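Local coordinates for protein L-lysine 6-monooxygenase involved in desferrioxamine biosynthesis (Erwinia amylovora CFBP1430, PDB 5O8P) that is an FAD-dependent, NADPH-using monooxygenase that probably N-hydroxylates cadaverine on the way to the siderophore desferrioxamine, at residues 313-318 / 330-335. Sequence-based numbering, arbitrary orientation.
Sequences EGEFEL and SRRTEG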
loop_
_atom_site.group_PDB
_atom_site.type_symbol
_atom_site.label_atom_id
_atom_site.label_comp_id
_atom_site.label_asym_id
_atom_site.label_seq_id
_atom_site.Cartn_x
_atom_site.Cartn_y
_atom_site.Cartn_z
ATOM N N GLU B 313 29.438 -32.452 23.174
ATOM C CA GLU B 313 29.424 -31.003 23.475
ATOM C C GLU B 313 28.038 -30.418 23.823
ATOM O O GLU B 313 27.942 -29.546 24.686
ATOM C CB GLU B 313 29.969 -30.206 22.279
ATOM C CG GLU B 313 31.452 -30.394 21.959
ATOM C CD GLU B 313 31.886 -29.628 20.707
ATOM O OE1 GLU B 313 31.178 -28.668 20.305
ATOM O OE2 GLU B 313 32.942 -29.989 20.133
ATOM N N GLY B 314 26.992 -30.887 23.137
ATOM C CA GLY B 314 25.615 -30.396 23.308
ATOM C C GLY B 314 25.114 -29.577 22.120
ATOM O O GLY B 314 24.409 -28.581 22.301
ATOM N N GLU B 315 25.454 -30.027 20.909
ATOM C CA GLU B 315 25.199 -29.310 19.654
ATOM C C GLU B 315 24.958 -30.287 18.513
ATOM O O GLU B 315 25.539 -31.374 18.501
ATOM C CB GLU B 315 26.426 -28.489 19.253
ATOM C CG GLU B 315 26.714 -27.246 20.067
ATOM C CD GLU B 315 27.685 -26.339 19.331
ATOM O OE1 GLU B 315 28.853 -26.747 19.126
ATOM O OE2 GLU B 315 27.270 -25.233 18.921
ATOM N N PHE B 316 24.139 -29.884 17.545
ATOM C CA PHE B 316 24.081 -30.578 16.254
ATOM C C PHE B 316 25.258 -30.157 15.375
ATOM O O PHE B 316 25.761 -29.030 15.486
ATOM C CB PHE B 316 22.810 -30.238 15.487
ATOM C CG PHE B 316 21.585 -30.929 15.982
ATOM C CD1 PHE B 316 21.377 -32.270 15.700
ATOM C CD2 PHE B 316 20.600 -30.221 16.678
ATOM C CE1 PHE B 316 20.222 -32.903 16.141
ATOM C CE2 PHE B 316 19.444 -30.851 17.115
ATOM C CZ PHE B 316 19.257 -32.194 16.850
ATOM N N GLU B 317 25.682 -31.061 14.497
ATOM C CA GLU B 317 26.535 -30.709 13.369
ATOM C C GLU B 317 25.791 -31.075 12.091
ATOM O O GLU B 317 25.686 -32.251 11.737
ATOM C CB GLU B 317 27.887 -31.423 13.430
ATOM C CG GLU B 317 28.920 -30.841 12.462
ATOM C CD GLU B 317 29.806 -31.874 11.778
ATOM O OE1 GLU B 317 29.309 -32.962 11.413
ATOM O OE2 GLU B 317 31.014 -31.591 11.584
ATOM N N LEU B 318 25.267 -30.054 11.418
ATOM C CA LEU B 318 24.599 -30.213 10.132
ATOM C C LEU B 318 25.639 -30.264 9.028
ATOM O O LEU B 318 26.379 -29.308 8.856
ATOM C CB LEU B 318 23.670 -29.029 9.869
ATOM C CG LEU B 318 22.323 -28.913 10.597
ATOM C CD1 LEU B 318 22.219 -29.724 11.878
ATOM C CD2 LEU B 318 21.998 -27.454 10.879
ATOM N N SER B 330 29.912 -27.702 6.743
ATOM C CA SER B 330 29.248 -28.032 8.009
ATOM C C SER B 330 28.865 -26.765 8.774
ATOM O O SER B 330 29.472 -25.704 8.598
ATOM C CB SER B 330 30.135 -28.926 8.881
ATOM O OG SER B 330 31.306 -28.232 9.299
ATOM N N ARG B 331 27.850 -26.898 9.623
ATOM C CA ARG B 331 27.311 -25.803 10.418
ATOM C C ARG B 331 26.895 -26.381 11.764
ATOM O O ARG B 331 26.530 -27.557 11.836
ATOM C CB ARG B 331 26.085 -25.253 9.703
ATOM C CG ARG B 331 25.832 -23.788 9.865
ATOM C CD ARG B 331 26.852 -22.967 9.097
ATOM N NE ARG B 331 26.977 -21.689 9.778
ATOM C CZ ARG B 331 27.992 -20.850 9.656
ATOM N NH1 ARG B 331 29.017 -21.126 8.854
ATOM N NH2 ARG B 331 27.988 -19.744 10.386
ATOM N N ARG B 332 26.908 -25.566 12.812
ATOM C CA ARG B 332 26.549 -26.050 14.147
ATOM C C ARG B 332 25.377 -25.303 14.710
ATOM O O ARG B 332 25.198 -24.137 14.418
ATOM C CB ARG B 332 27.724 -25.897 15.106
ATOM C CG ARG B 332 28.769 -26.987 15.003
ATOM C CD ARG B 332 30.089 -26.388 15.464
ATOM N NE ARG B 332 31.121 -27.383 15.662
ATOM C CZ ARG B 332 31.181 -28.230 16.691
ATOM N NH1 ARG B 332 30.232 -28.250 17.629
ATOM N NH2 ARG B 332 32.196 -29.089 16.786
ATOM N N THR B 333 24.587 -25.979 15.534
ATOM C CA THR B 333 23.440 -25.353 16.193
ATOM C C THR B 333 22.967 -26.201 17.387
ATOM O O THR B 333 23.082 -27.433 17.364
ATOM C CB THR B 333 22.290 -25.099 15.186
ATOM O OG1 THR B 333 21.323 -24.195 15.749
ATOM C CG2 THR B 333 21.609 -26.398 14.755
ATOM N N GLU B 334 22.456 -25.543 18.426
ATOM C CA GLU B 334 21.905 -26.248 19.578
ATOM C C GLU B 334 20.471 -26.598 19.267
ATOM O O GLU B 334 20.109 -27.776 19.232
ATOM C CB GLU B 334 21.991 -25.407 20.851
ATOM C CG GLU B 334 23.420 -25.120 21.281
ATOM C CD GLU B 334 23.532 -24.528 22.683
ATOM O OE1 GLU B 334 22.491 -24.148 23.274
ATOM O OE2 GLU B 334 24.679 -24.424 23.188
ATOM N N GLY B 335 19.669 -25.563 19.026
ATOM C CA GLY B 335 18.258 -25.708 18.647
ATOM C C GLY B 335 18.139 -25.876 17.153
ATOM O O GLY B 335 18.900 -25.282 16.394
#
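NH1 of Arg-332 is gripped by two carboxylates of the facing segment. Its bond to OE1 of Glu-313 is 2.9 Å long and bent, with 130° at the hydrogen; it reaches that oxygen from above a carboxylate lying almost parallel to the guanidinium (planes 3° apart). OE1 of Glu-315 comes in at the guanidinium edge, a weak, poorly angled hydrogen bond within a second salt bridge. Arg-332 runs extended from CG to NE, and with CG beside the backbone N (chi1 -81°) its CB and CG pass beside Phe-316 O. The side chain crosses those of Glu-313 and Glu-315 at about a right angle. The shared positive charge probably helps keep both carboxylates ionised.

Beneath this network the strands pair antiparallel, 4.6 Å apart at their axes. Around the hydrogen-bonded pair Phe-316/Thr-333, Phe-316 N gives a 2.7 Å bond to Thr-333 O, and the return bond from Thr-333 N to Phe-316 O is longer, 3.3 Å. Leu-318 and Arg-331 form the next such pair, with Leu-318 N 2.8 Å from Arg-331 O. On the face away from the salt bridges, the methyl CG2 of Thr-333 lies 4.0 Å from CD2 of Leu-318 and also touches CB of Phe-316.

The contact belongs to the hairpin of strands 315-322 and 327-333; strand 303-311 flanks 315-322 on its other edge, completing a three-stranded antiparallel sheet. Leu-318 packs there on Leu-305, part of the NADP(+) site, unoccupied in this chain, and Phe-316 meets Trp-310 edge-to-face. OE1 of Glu-432 of the second subunit accepts the backbone N-H of Arg-332, while beyond Glu-334 the chain enters the parallel sheet as strand 335-338, alongside strand 194-198.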